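Sister chromatid cohesion protein (Chaetomium thermophilum, PDB 5T8V) probably loads cohesin onto chromatin as a member of the SCC2/Nipped-B family, and is represented here by its helical, HEAT-repeat C-terminal part. Local coordinates at residues A[480-485]-A[590-595]; A[486-491]-A[497-502]; A[513-518]-A[583-588]. One frame throughout, in Å; residues are numbered along the deposited sequence.

Contact 1 (A[480-485]-A[590-595]); sequences DELSLF and PLQAKL
The first turn of helix 481-494 faces the first turn of helix 590-602, with Ser483 CA and Gln592 CA 6.7 Å apart. Gln592 carries the contact from its side. Its chain is extended beyond CG, which carries the amide across to the other helix. There Gln592 NE2 donates to Ser483 OG, 3.0 Å away, in a nearly straight bond of 164° that lies close to the amide plane. Asp480 and Gln592 reach toward each other from opposite directions. Asp480 OD2 lies 3.1 Å from Gln592 NE2, and the carboxylate plane stands almost perpendicular to the amide. As N-cap of its helix, Asp480 OD1 also takes Ser483 N at 3.2 Å, from above the carboxylate plane, and Leu482 N more weakly. The other end of the amide is covered by Leu482, whose CD2 is 3.6 Å from Gln592 OE1. That oxygen accepts from Ser589 N, so both ends of the buried amide are held. A leucine in place of Gln592 would probably leave Ser483 OG and Ser589 N without these partners. Gln592 also touches Leu486, one turn on in helix 481-494, and Leu595 packs on the same leucine. Leu591 and Leu595 also meet Met473 of helix 446-474.

Contact 2 (A[486-491]-A[497-502]); sequences LSDLAA and KSRPEH
This contact lies where helix 481-494 connects to the short helix 500-503 in the HEAT-repeat array. A salt bridge between Asp488 and Arg499 spans the connection. Arg499 NH1 donates to Asp488 OD2 at 2.8 Å, with an N-H...O angle of 162°. The oxygen sits at the guanidinium edge, near its plane. The nitrogen, in contrast, meets OD2 from above the carboxylate plane, and the two flat groups are tilted 45° apart. Only NH1 bonds to OD2, so the bridge is a single bond and not a bidentate pair. Arg499 is extended from CG to NE, which brings its charged end to the helix from the N-cap position of helix 500-503. With CG anti to the backbone N (chi1 180°), Asp488 swings its carboxylate to the side where Arg499 arrives, and the two side chains cross at about a right angle. Beside this polar link lies a looser apolar one. Leu489 CD1 is 4.0 Å from His502 CB and 4.4 Å from Arg499 CD. Leu489 also touches Ile599 of helix 590-602, while Ala490 packs on Val470 and Ala474 of helix 446-474. The result is a short connection folded back on the helix before it, within the stacked helices of a HEAT-repeat protein.

Contact 3 (A[513-518]-A[583-588]); sequences TLEYLQ and YTYKDV
Glu515 and Tyr585 make the closest side-chain approach of this contact, Glu515 CG lying 3.6 Å from Tyr585 CD2. The glutamate bends at chi2 (-68°), and this lays its carboxylate beside the start of the tyrosine side chain. Glu515 OE2 comes to 3.7 Å from Tyr585 CB, and the carboxylate plane is only 19° from that of the ring. This part of the meeting is van der Waals packing. The charge of Glu515 is instead paired with Arg511, one turn earlier on helix 509-520, and Arg511 also touches Tyr585. Val588 forms the second half of the contact. Val588 CG2 lies 4.2 Å from Glu515 CB and in plane with the Tyr585 ring, at its edge. Val588 CB is equally 4.2 Å from Tyr516 CB, and Tyr516 turns a ring edge to the backbone, with CD1 3.5 Å from Val588 O. Farther out, Tyr583 meets Trp506 edge-to-face near the start of the loop. The loop 583-588 thus runs alongside helix 509-520 on its way from helix 578-582 to helix 590-602. Tyr516 continues onto Pro590 and Ala593 of helix 590-602, and on another side of its own helix Leu514 packs on Ile536, Ile537 and Trp540 of helix 527-550.

From the N terminus, the chain enters this region after helix 446-474 and starts helix 481-494, which serves both contact 1 and contact 2. Contact 2 closes first, with five residues between its segments, three of them the end of helix 481-494. Contact 3 opens on helix 509-520 and closes at 583-588, with 64 residues between its segments. Helix 590-602 follows at once and completes contact 1, a loop that encloses the other two. Contacts 2 and 3 lie in series and do not touch. Contact 1 packs against both, and Glu481 forms a salt bridge with Lys586. Contact 1 ties helix 481-494 to helix 590-602, contact 2 holds helix 500-503 to helix 481-494, and contact 3 holds helix 509-520 to the loop before helix 590-602.

Contact 1 (A[480-485]-A[590-595])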
ATOM      1  N   ASP A 480      33.383  25.337 -15.931  1.00 57.68           N
ATOM      2  CA  ASP A 480      33.712  26.029 -14.692  1.00 55.16           C
ATOM      3  C   ASP A 480      34.380  25.040 -13.748  1.00 51.80           C
ATOM      4  O   ASP A 480      33.838  23.961 -13.494  1.00 50.96           O
ATOM      5  CB  ASP A 480      32.450  26.630 -14.062  1.00 54.01           C
ATOM      6  CG  ASP A 480      32.740  27.437 -12.814  1.00 53.25           C
ATOM      7  OD1 ASP A 480      33.442  26.930 -11.914  1.00 52.95           O
ATOM      8  OD2 ASP A 480      32.258  28.587 -12.736  1.00 53.59           O
ATOM      9  N   GLU A 481      35.551  25.417 -13.230  1.00 40.30           N
ATOM     10  CA  GLU A 481      36.311  24.515 -12.368  1.00 38.06           C
ATOM     11  C   GLU A 481      35.486  24.096 -11.160  1.00 34.65           C
ATOM     12  O   GLU A 481      35.371  22.902 -10.849  1.00 33.82           O
ATOM     13  CB  GLU A 481      37.608  25.185 -11.910  1.00 38.71           C
ATOM     14  CG  GLU A 481      38.363  25.941 -12.991  1.00 40.99           C
ATOM     15  CD  GLU A 481      39.652  26.542 -12.479  1.00 40.85           C
ATOM     16  OE1 GLU A 481      40.434  25.817 -11.826  1.00 40.16           O
ATOM     17  OE2 GLU A 481      39.875  27.747 -12.721  1.00 41.05           O
ATOM     18  N   LEU A 482      34.902  25.073 -10.462  1.00 23.60           N
ATOM     19  CA  LEU A 482      34.085  24.758  -9.298  1.00 21.70           C
ATOM     20  C   LEU A 482      32.906  23.878  -9.679  1.00 20.98           C
ATOM     21  O   LEU A 482      32.585  22.920  -8.969  1.00 19.84           O
ATOM     22  CB  LEU A 482      33.598  26.044  -8.631  1.00 21.18           C
ATOM     23  CG  LEU A 482      32.695  25.856  -7.406  1.00 19.37           C
ATOM     24  CD1 LEU A 482      33.401  25.071  -6.311  1.00 18.62           C
ATOM     25  CD2 LEU A 482      32.232  27.200  -6.879  1.00 19.21           C
ATOM     26  N   SER A 483      32.243  24.184 -10.799  1.00 25.32           N
ATOM     27  CA  SER A 483      31.116  23.361 -11.225  1.00 23.97           C
ATOM     28  C   SER A 483      31.550  21.922 -11.461  1.00 24.13           C
ATOM     29  O   SER A 483      30.818  20.983 -11.128  1.00 23.87           O
ATOM     30  CB  SER A 483      30.483  23.939 -12.488  1.00 25.48           C
ATOM     31  OG  SER A 483      29.989  25.247 -12.256  1.00 26.26           O
ATOM     32  N   LEU A 484      32.738  21.723 -12.034  1.00 22.83           N
ATOM     33  CA  LEU A 484      33.241  20.368 -12.238  1.00 23.23           C
ATOM     34  C   LEU A 484      33.479  19.672 -10.903  1.00 21.98           C
ATOM     35  O   LEU A 484      33.024  18.540 -10.688  1.00 21.47           O
ATOM     36  CB  LEU A 484      34.529  20.404 -13.066  1.00 25.12           C
ATOM     37  CG  LEU A 484      34.408  20.857 -14.525  1.00 26.77           C
ATOM     38  CD1 LEU A 484      35.783  20.951 -15.165  1.00 28.70           C
ATOM     39  CD2 LEU A 484      33.522  19.917 -15.321  1.00 26.99           C
ATOM     40  N   PHE A 485      34.192  20.338  -9.992  1.00 26.12           N
ATOM     41  CA  PHE A 485      34.450  19.750  -8.680  1.00 23.94           C
ATOM     42  C   PHE A 485      33.148  19.359  -7.993  1.00 22.69           C
ATOM     43  O   PHE A 485      33.007  18.239  -7.487  1.00 23.23           O
ATOM     44  CB  PHE A 485      35.241  20.735  -7.819  1.00 22.49           C
ATOM     45  CG  PHE A 485      35.571  20.215  -6.453  1.00 22.04           C
ATOM     46  CD1 PHE A 485      36.708  19.456  -6.243  1.00 23.67           C
ATOM     47  CD2 PHE A 485      34.750  20.491  -5.375  1.00 20.58           C
ATOM     48  CE1 PHE A 485      37.017  18.978  -4.983  1.00 23.80           C
ATOM     49  CE2 PHE A 485      35.052  20.018  -4.116  1.00 20.45           C
ATOM     50  CZ  PHE A 485      36.187  19.262  -3.919  1.00 22.41           C
ATOM     51  N   PRO A 590      24.392  31.466  -7.292  1.00 24.72           N
ATOM     52  CA  PRO A 590      23.397  30.828  -6.416  1.00 23.43           C
ATOM     53  C   PRO A 590      23.169  29.367  -6.754  1.00 22.26           C
ATOM     54  O   PRO A 590      22.788  28.583  -5.875  1.00 20.74           O
ATOM     55  CB  PRO A 590      22.135  31.675  -6.640  1.00 25.26           C
ATOM     56  CG  PRO A 590      22.348  32.354  -7.946  1.00 27.54           C
ATOM     57  CD  PRO A 590      23.819  32.589  -8.051  1.00 27.28           C
ATOM     58  N   LEU A 591      23.403  28.976  -8.005  1.00 25.94           N
ATOM     59  CA  LEU A 591      23.300  27.571  -8.378  1.00 24.83           C
ATOM     60  C   LEU A 591      24.445  26.767  -7.774  1.00 23.21           C
ATOM     61  O   LEU A 591      24.229  25.699  -7.188  1.00 21.80           O
ATOM     62  CB  LEU A 591      23.291  27.441  -9.902  1.00 25.94           C
ATOM     63  CG  LEU A 591      22.641  26.188 -10.482  1.00 24.76           C
ATOM     64  CD1 LEU A 591      21.135  26.220 -10.271  1.00 24.99           C
ATOM     65  CD2 LEU A 591      22.977  26.061 -11.959  1.00 26.13           C
ATOM     66  N   GLN A 592      25.675  27.271  -7.901  1.00 20.77           N
ATOM     67  CA  GLN A 592      26.817  26.595  -7.295  1.00 18.70           C
ATOM     68  C   GLN A 592      26.669  26.517  -5.781  1.00 18.92           C
ATOM     69  O   GLN A 592      27.033  25.508  -5.165  1.00 16.68           O
ATOM     70  CB  GLN A 592      28.110  27.317  -7.666  1.00 22.25           C
ATOM     71  CG  GLN A 592      28.519  27.152  -9.111  1.00 23.73           C
ATOM     72  CD  GLN A 592      29.720  28.001  -9.473  1.00 25.85           C
ATOM     73  OE1 GLN A 592      29.953  29.053  -8.877  1.00 26.39           O
ATOM     74  NE2 GLN A 592      30.494  27.544 -10.451  1.00 27.02           N
ATOM     75  N   ALA A 593      26.143  27.576  -5.163  1.00 17.90           N
ATOM     76  CA  ALA A 593      25.954  27.572  -3.716  1.00 16.85           C
ATOM     77  C   ALA A 593      24.890  26.561  -3.307  1.00 16.14           C
ATOM     78  O   ALA A 593      25.089  25.779  -2.370  1.00 14.96           O
ATOM     79  CB  ALA A 593      25.578  28.973  -3.233  1.00 17.80           C
ATOM     80  N   LYS A 594      23.750  26.563  -4.001  1.00 17.00           N
ATOM     81  CA  LYS A 594      22.695  25.609  -3.681  1.00 16.43           C
ATOM     82  C   LYS A 594      23.184  24.174  -3.846  1.00 16.04           C
ATOM     83  O   LYS A 594      22.928  23.321  -2.987  1.00 14.98           O
ATOM     84  CB  LYS A 594      21.471  25.873  -4.557  1.00 17.70           C
ATOM     85  CG  LYS A 594      20.403  24.795  -4.477  1.00 20.83           C
ATOM     86  CD  LYS A 594      19.015  25.385  -4.334  1.00 22.37           C
ATOM     87  CE  LYS A 594      18.780  25.901  -2.929  1.00 22.70           C
ATOM     88  NZ  LYS A 594      17.326  26.062  -2.628  1.00 24.09           N
ATOM     89  N   LEU A 595      23.896  23.887  -4.938  1.00 15.53           N
ATOM     90  CA  LEU A 595      24.426  22.540  -5.128  1.00 14.56           C
ATOM     91  C   LEU A 595      25.427  22.189  -4.038  1.00 13.50           C
ATOM     92  O   LEU A 595      25.417  21.069  -3.515  1.00 12.71           O
ATOM     93  CB  LEU A 595      25.072  22.406  -6.510  1.00 15.14           C
ATOM     94  CG  LEU A 595      25.738  21.061  -6.815  1.00 14.26           C
ATOM     95  CD1 LEU A 595      24.788  19.899  -6.575  1.00 13.65           C
ATOM     96  CD2 LEU A 595      26.235  21.038  -8.245  1.00 16.12           C
TER

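Contact 2 (A[486-491]-A[497-502])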
ATOM      1  N   LEU A 486      32.178  20.274  -7.974  1.00 18.36           N
ATOM      2  CA  LEU A 486      30.892  19.985  -7.355  1.00 17.05           C
ATOM      3  C   LEU A 486      30.165  18.856  -8.067  1.00 17.28           C
ATOM      4  O   LEU A 486      29.428  18.101  -7.430  1.00 16.44           O
ATOM      5  CB  LEU A 486      30.016  21.238  -7.350  1.00 16.66           C
ATOM      6  CG  LEU A 486      30.489  22.422  -6.509  1.00 16.74           C
ATOM      7  CD1 LEU A 486      29.584  23.619  -6.755  1.00 17.59           C
ATOM      8  CD2 LEU A 486      30.522  22.068  -5.030  1.00 15.19           C
ATOM      9  N   SER A 487      30.342  18.736  -9.383  1.00 18.55           N
ATOM     10  CA  SER A 487      29.655  17.687 -10.127  1.00 18.98           C
ATOM     11  C   SER A 487      30.211  16.315  -9.768  1.00 19.14           C
ATOM     12  O   SER A 487      29.451  15.380  -9.485  1.00 18.71           O
ATOM     13  CB  SER A 487      29.775  17.944 -11.629  1.00 20.51           C
ATOM     14  OG  SER A 487      29.127  16.930 -12.380  1.00 21.52           O
ATOM     15  N   ASP A 488      31.538  16.176  -9.771  1.00 19.94           N
ATOM     16  CA  ASP A 488      32.139  14.912  -9.359  1.00 20.63           C
ATOM     17  C   ASP A 488      31.791  14.594  -7.911  1.00 18.98           C
ATOM     18  O   ASP A 488      31.443  13.453  -7.578  1.00 18.94           O
ATOM     19  CB  ASP A 488      33.655  14.965  -9.551  1.00 22.60           C
ATOM     20  CG  ASP A 488      34.344  13.680  -9.135  1.00 24.91           C
ATOM     21  OD1 ASP A 488      34.181  12.661  -9.841  1.00 25.78           O
ATOM     22  OD2 ASP A 488      35.054  13.689  -8.106  1.00 25.80           O
ATOM     23  N   LEU A 489      31.857  15.601  -7.037  1.00 18.01           N
ATOM     24  CA  LEU A 489      31.566  15.378  -5.627  1.00 16.87           C
ATOM     25  C   LEU A 489      30.117  14.955  -5.424  1.00 16.00           C
ATOM     26  O   LEU A 489      29.825  14.105  -4.576  1.00 15.62           O
ATOM     27  CB  LEU A 489      31.876  16.644  -4.831  1.00 16.18           C
ATOM     28  CG  LEU A 489      31.750  16.540  -3.313  1.00 15.19           C
ATOM     29  CD1 LEU A 489      32.741  15.532  -2.754  1.00 15.88           C
ATOM     30  CD2 LEU A 489      31.957  17.910  -2.689  1.00 14.66           C
ATOM     31  N   ALA A 490      29.193  15.540  -6.189  1.00 16.68           N
ATOM     32  CA  ALA A 490      27.794  15.140  -6.103  1.00 15.93           C
ATOM     33  C   ALA A 490      27.606  13.718  -6.607  1.00 18.09           C
ATOM     34  O   ALA A 490      26.871  12.929  -6.000  1.00 18.43           O
ATOM     35  CB  ALA A 490      26.918  16.104  -6.900  1.00 15.34           C
ATOM     36  N   ALA A 491      28.256  13.376  -7.721  1.00 25.14           N
ATOM     37  CA  ALA A 491      28.234  11.997  -8.192  1.00 26.93           C
ATOM     38  C   ALA A 491      28.655  11.040  -7.088  1.00 28.71           C
ATOM     39  O   ALA A 491      28.024   9.996  -6.885  1.00 29.79           O
ATOM     40  CB  ALA A 491      29.148  11.844  -9.408  1.00 27.84           C
ATOM     41  N   LYS A 497      29.511   6.684  -1.361  1.00 48.96           N
ATOM     42  CA  LYS A 497      30.963   6.605  -1.450  1.00 55.69           C
ATOM     43  C   LYS A 497      31.607   7.557  -0.451  1.00 57.29           C
ATOM     44  O   LYS A 497      31.358   8.767  -0.476  1.00 55.48           O
ATOM     45  CB  LYS A 497      31.421   6.930  -2.871  1.00 61.67           C
ATOM     46  CG  LYS A 497      31.215   5.794  -3.866  1.00 72.92           C
ATOM     47  CD  LYS A 497      31.500   6.232  -5.299  1.00 84.98           C
ATOM     48  CE  LYS A 497      32.979   6.513  -5.534  1.00 95.21           C
ATOM     49  NZ  LYS A 497      33.812   5.283  -5.435  1.00103.78           N
ATOM     50  N   SER A 498      32.450   7.006   0.421  1.00134.50           N
ATOM     51  CA  SER A 498      33.072   7.790   1.481  1.00128.71           C
ATOM     52  C   SER A 498      34.006   8.844   0.899  1.00124.14           C
ATOM     53  O   SER A 498      34.858   8.540   0.060  1.00127.14           O
ATOM     54  CB  SER A 498      33.852   6.870   2.423  1.00130.50           C
ATOM     55  OG  SER A 498      34.892   6.201   1.728  1.00133.56           O
ATOM     56  N   ARG A 499      33.849  10.087   1.357  1.00 73.80           N
ATOM     57  CA  ARG A 499      34.772  11.156   0.995  1.00 67.50           C
ATOM     58  C   ARG A 499      34.765  12.262   2.045  1.00 57.86           C
ATOM     59  O   ARG A 499      34.573  13.437   1.704  1.00 54.53           O
ATOM     60  CB  ARG A 499      34.410  11.723  -0.381  1.00 68.63           C
ATOM     61  CG  ARG A 499      35.234  11.142  -1.503  1.00 69.34           C
ATOM     62  CD  ARG A 499      34.853  11.729  -2.843  1.00 65.75           C
ATOM     63  NE  ARG A 499      35.537  11.041  -3.933  1.00 67.63           N
ATOM     64  CZ  ARG A 499      35.488  11.413  -5.207  1.00 72.35           C
ATOM     65  NH1 ARG A 499      34.787  12.481  -5.568  1.00 72.68           N
ATOM     66  NH2 ARG A 499      36.145  10.716  -6.122  1.00 77.60           N
ATOM     67  N   PRO A 500      34.984  11.947   3.325  1.00 54.30           N
ATOM     68  CA  PRO A 500      34.984  13.016   4.337  1.00 48.15           C
ATOM     69  C   PRO A 500      36.033  14.080   4.082  1.00 40.73           C
ATOM     70  O   PRO A 500      35.903  15.197   4.594  1.00 39.58           O
ATOM     71  CB  PRO A 500      35.255  12.264   5.650  1.00 50.14           C
ATOM     72  CG  PRO A 500      34.996  10.826   5.354  1.00 53.20           C
ATOM     73  CD  PRO A 500      35.325  10.641   3.915  1.00 55.96           C
ATOM     74  N   GLU A 501      37.057  13.773   3.289  1.00 48.86           N
ATOM     75  CA  GLU A 501      38.193  14.667   3.100  1.00 42.35           C
ATOM     76  C   GLU A 501      37.983  15.660   1.965  1.00 36.74           C
ATOM     77  O   GLU A 501      38.509  16.776   2.028  1.00 35.70           O
ATOM     78  CB  GLU A 501      39.469  13.851   2.854  1.00 45.00           C
ATOM     79  CG  GLU A 501      39.354  12.750   1.790  1.00 48.11           C
ATOM     80  CD  GLU A 501      40.482  11.740   1.872  1.00 52.67           C
ATOM     81  OE1 GLU A 501      41.501  12.033   2.536  1.00 54.07           O
ATOM     82  OE2 GLU A 501      40.345  10.647   1.278  1.00 55.03           O
ATOM     83  N   HIS A 502      37.229  15.287   0.930  1.00 38.49           N
ATOM     84  CA  HIS A 502      36.888  16.237  -0.122  1.00 35.15           C
ATOM     85  C   HIS A 502      35.767  17.180   0.294  1.00 30.11           C
ATOM     86  O   HIS A 502      35.670  18.284  -0.252  1.00 29.93           O
ATOM     87  CB  HIS A 502      36.486  15.494  -1.399  1.00 36.83           C
ATOM     88  CG  HIS A 502      37.623  14.783  -2.067  1.00 41.46           C
ATOM     89  ND1 HIS A 502      38.193  13.637  -1.552  1.00 42.87           N
ATOM     90  CD2 HIS A 502      38.295  15.055  -3.211  1.00 45.14           C
ATOM     91  CE1 HIS A 502      39.165  13.234  -2.349  1.00 45.75           C
ATOM     92  NE2 HIS A 502      39.249  14.077  -3.364  1.00 47.48           N
TER

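Contact 3 (A[513-518]-A[583-588])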
ATOM      1  N   THR A 513      29.809  27.694  -0.109  1.00 14.25           N
ATOM      2  CA  THR A 513      28.624  28.168   0.596  1.00 14.10           C
ATOM      3  C   THR A 513      28.942  29.414   1.413  1.00 14.76           C
ATOM      4  O   THR A 513      28.210  30.410   1.364  1.00 15.62           O
ATOM      5  CB  THR A 513      28.073  27.061   1.496  1.00 12.93           C
ATOM      6  OG1 THR A 513      27.834  25.883   0.718  1.00 12.63           O
ATOM      7  CG2 THR A 513      26.771  27.495   2.150  1.00 12.90           C
ATOM      8  N   LEU A 514      30.046  29.381   2.162  1.00 14.55           N
ATOM      9  CA  LEU A 514      30.384  30.520   3.008  1.00 15.31           C
ATOM     10  C   LEU A 514      30.728  31.751   2.179  1.00 17.12           C
ATOM     11  O   LEU A 514      30.385  32.875   2.561  1.00 18.20           O
ATOM     12  CB  LEU A 514      31.539  30.153   3.939  1.00 14.84           C
ATOM     13  CG  LEU A 514      31.137  29.300   5.142  1.00 13.61           C
ATOM     14  CD1 LEU A 514      32.368  28.731   5.834  1.00 13.26           C
ATOM     15  CD2 LEU A 514      30.310  30.118   6.124  1.00 13.88           C
ATOM     16  N   GLU A 515      31.404  31.568   1.045  1.00 25.96           N
ATOM     17  CA  GLU A 515      31.736  32.710   0.199  1.00 29.67           C
ATOM     18  C   GLU A 515      30.483  33.306  -0.428  1.00 30.14           C
ATOM     19  O   GLU A 515      30.380  34.529  -0.582  1.00 31.92           O
ATOM     20  CB  GLU A 515      32.734  32.292  -0.881  1.00 32.09           C
ATOM     21  CG  GLU A 515      34.108  31.917  -0.340  1.00 34.66           C
ATOM     22  CD  GLU A 515      34.853  33.102   0.241  1.00 38.66           C
ATOM     23  OE1 GLU A 515      34.387  34.249   0.066  1.00 40.97           O
ATOM     24  OE2 GLU A 515      35.906  32.886   0.879  1.00 39.12           O
ATOM     25  N   TYR A 516      29.519  32.461  -0.791  1.00 21.84           N
ATOM     26  CA  TYR A 516      28.247  32.962  -1.298  1.00 22.56           C
ATOM     27  C   TYR A 516      27.532  33.785  -0.233  1.00 22.77           C
ATOM     28  O   TYR A 516      27.196  34.959  -0.451  1.00 24.53           O
ATOM     29  CB  TYR A 516      27.376  31.792  -1.760  1.00 21.26           C
ATOM     30  CG  TYR A 516      25.996  32.200  -2.218  1.00 21.93           C
ATOM     31  CD1 TYR A 516      25.804  32.815  -3.450  1.00 23.67           C
ATOM     32  CD2 TYR A 516      24.883  31.967  -1.421  1.00 21.03           C
ATOM     33  CE1 TYR A 516      24.540  33.189  -3.873  1.00 24.42           C
ATOM     34  CE2 TYR A 516      23.615  32.339  -1.836  1.00 21.75           C
ATOM     35  CZ  TYR A 516      23.451  32.948  -3.062  1.00 23.42           C
ATOM     36  OH  TYR A 516      22.190  33.317  -3.473  1.00 25.55           O
ATOM     37  N   LEU A 517      27.295  33.183   0.937  1.00 20.53           N
ATOM     38  CA  LEU A 517      26.658  33.919   2.023  1.00 20.80           C
ATOM     39  C   LEU A 517      27.406  35.208   2.331  1.00 23.37           C
ATOM     40  O   LEU A 517      26.788  36.218   2.686  1.00 23.82           O
ATOM     41  CB  LEU A 517      26.576  33.046   3.278  1.00 19.10           C
ATOM     42  CG  LEU A 517      25.710  31.788   3.196  1.00 17.69           C
ATOM     43  CD1 LEU A 517      25.762  31.047   4.517  1.00 16.48           C
ATOM     44  CD2 LEU A 517      24.271  32.121   2.838  1.00 18.22           C
ATOM     45  N   GLN A 518      28.733  35.196   2.194  1.00 30.29           N
ATOM     46  CA  GLN A 518      29.521  36.401   2.423  1.00 34.58           C
ATOM     47  C   GLN A 518      29.188  37.471   1.394  1.00 38.64           C
ATOM     48  O   GLN A 518      28.893  38.619   1.747  1.00 40.74           O
ATOM     49  CB  GLN A 518      31.011  36.064   2.379  1.00 35.56           C
ATOM     50  CG  GLN A 518      31.923  37.226   2.736  1.00 38.88           C
ATOM     51  CD  GLN A 518      31.858  37.582   4.207  1.00 39.95           C
ATOM     52  OE1 GLN A 518      32.478  36.924   5.043  1.00 39.66           O
ATOM     53  NE2 GLN A 518      31.101  38.624   4.533  1.00 41.39           N
ATOM     54  N   TYR A 583      42.111  35.867   2.927  1.00 53.01           N
ATOM     55  CA  TYR A 583      42.026  35.208   1.633  1.00 55.52           C
ATOM     56  C   TYR A 583      41.016  35.935   0.758  1.00 58.71           C
ATOM     57  O   TYR A 583      40.186  36.711   1.238  1.00 58.01           O
ATOM     58  CB  TYR A 583      41.616  33.732   1.764  1.00 51.20           C
ATOM     59  CG  TYR A 583      42.523  32.905   2.647  1.00 50.87           C
ATOM     60  CD1 TYR A 583      42.294  32.809   4.014  1.00 48.93           C
ATOM     61  CD2 TYR A 583      43.603  32.213   2.114  1.00 53.20           C
ATOM     62  CE1 TYR A 583      43.119  32.052   4.825  1.00 49.94           C
ATOM     63  CE2 TYR A 583      44.434  31.454   2.918  1.00 54.30           C
ATOM     64  CZ  TYR A 583      44.187  31.377   4.273  1.00 53.07           C
ATOM     65  OH  TYR A 583      45.011  30.622   5.078  1.00 54.15           O
ATOM     66  N   THR A 584      41.106  35.674  -0.544  1.00 53.86           N
ATOM     67  CA  THR A 584      40.106  36.106  -1.508  1.00 58.41           C
ATOM     68  C   THR A 584      39.754  34.922  -2.396  1.00 59.23           C
ATOM     69  O   THR A 584      40.570  34.019  -2.603  1.00 61.69           O
ATOM     70  CB  THR A 584      40.595  37.285  -2.361  1.00 64.73           C
ATOM     71  OG1 THR A 584      41.800  36.923  -3.047  1.00 68.62           O
ATOM     72  CG2 THR A 584      40.854  38.506  -1.487  1.00 66.82           C
ATOM     73  N   TYR A 585      38.530  34.932  -2.918  1.00 74.10           N
ATOM     74  CA  TYR A 585      37.974  33.774  -3.601  1.00 73.56           C
ATOM     75  C   TYR A 585      37.111  34.238  -4.764  1.00 78.48           C
ATOM     76  O   TYR A 585      36.684  35.394  -4.828  1.00 80.67           O
ATOM     77  CB  TYR A 585      37.156  32.916  -2.627  1.00 67.69           C
ATOM     78  CG  TYR A 585      36.771  31.542  -3.132  1.00 66.23           C
ATOM     79  CD1 TYR A 585      37.695  30.503  -3.154  1.00 68.52           C
ATOM     80  CD2 TYR A 585      35.478  31.275  -3.558  1.00 64.19           C
ATOM     81  CE1 TYR A 585      37.342  29.243  -3.602  1.00 68.03           C
ATOM     82  CE2 TYR A 585      35.115  30.019  -4.005  1.00 63.66           C
ATOM     83  CZ  TYR A 585      36.051  29.007  -4.025  1.00 65.08           C
ATOM     84  OH  TYR A 585      35.693  27.756  -4.469  1.00 63.89           O
ATOM     85  N   LYS A 586      36.861  33.316  -5.690  1.00 93.81           N
ATOM     86  CA  LYS A 586      36.018  33.611  -6.835  1.00 96.67           C
ATOM     87  C   LYS A 586      34.571  33.810  -6.388  1.00 91.15           C
ATOM     88  O   LYS A 586      34.182  33.476  -5.265  1.00 90.81           O
ATOM     89  CB  LYS A 586      36.106  32.488  -7.866  1.00100.30           C
ATOM     90  CG  LYS A 586      37.507  32.262  -8.410  1.00106.60           C
ATOM     91  CD  LYS A 586      37.553  31.076  -9.358  1.00109.25           C
ATOM     92  CE  LYS A 586      38.948  30.881  -9.935  1.00112.81           C
ATOM     93  NZ  LYS A 586      39.012  29.723 -10.869  1.00114.03           N
ATOM     94  N   ASP A 587      33.767  34.368  -7.288  1.00 63.78           N
ATOM     95  CA  ASP A 587      32.356  34.579  -7.010  1.00 59.77           C
ATOM     96  C   ASP A 587      31.581  33.294  -7.269  1.00 47.63           C
ATOM     97  O   ASP A 587      31.806  32.606  -8.268  1.00 45.71           O
ATOM     98  CB  ASP A 587      31.805  35.717  -7.870  1.00 67.60           C
ATOM     99  CG  ASP A 587      30.440  36.191  -7.407  1.00 68.70           C
ATOM    100  OD1 ASP A 587      30.385  37.051  -6.504  1.00 69.27           O
ATOM    101  OD2 ASP A 587      29.422  35.707  -7.948  1.00 68.33           O
ATOM    102  N   VAL A 588      30.669  32.971  -6.355  1.00 40.09           N
ATOM    103  CA  VAL A 588      29.880  31.746  -6.420  1.00 31.91           C
ATOM    104  C   VAL A 588      28.472  32.101  -6.872  1.00 28.55           C
ATOM    105  O   VAL A 588      27.853  33.029  -6.334  1.00 29.40           O
ATOM    106  CB  VAL A 588      29.856  31.027  -5.060  1.00 27.58           C
ATOM    107  CG1 VAL A 588      29.081  29.718  -5.155  1.00 26.29           C
ATOM    108  CG2 VAL A 588      31.269  30.774  -4.570  1.00 25.45           C
TER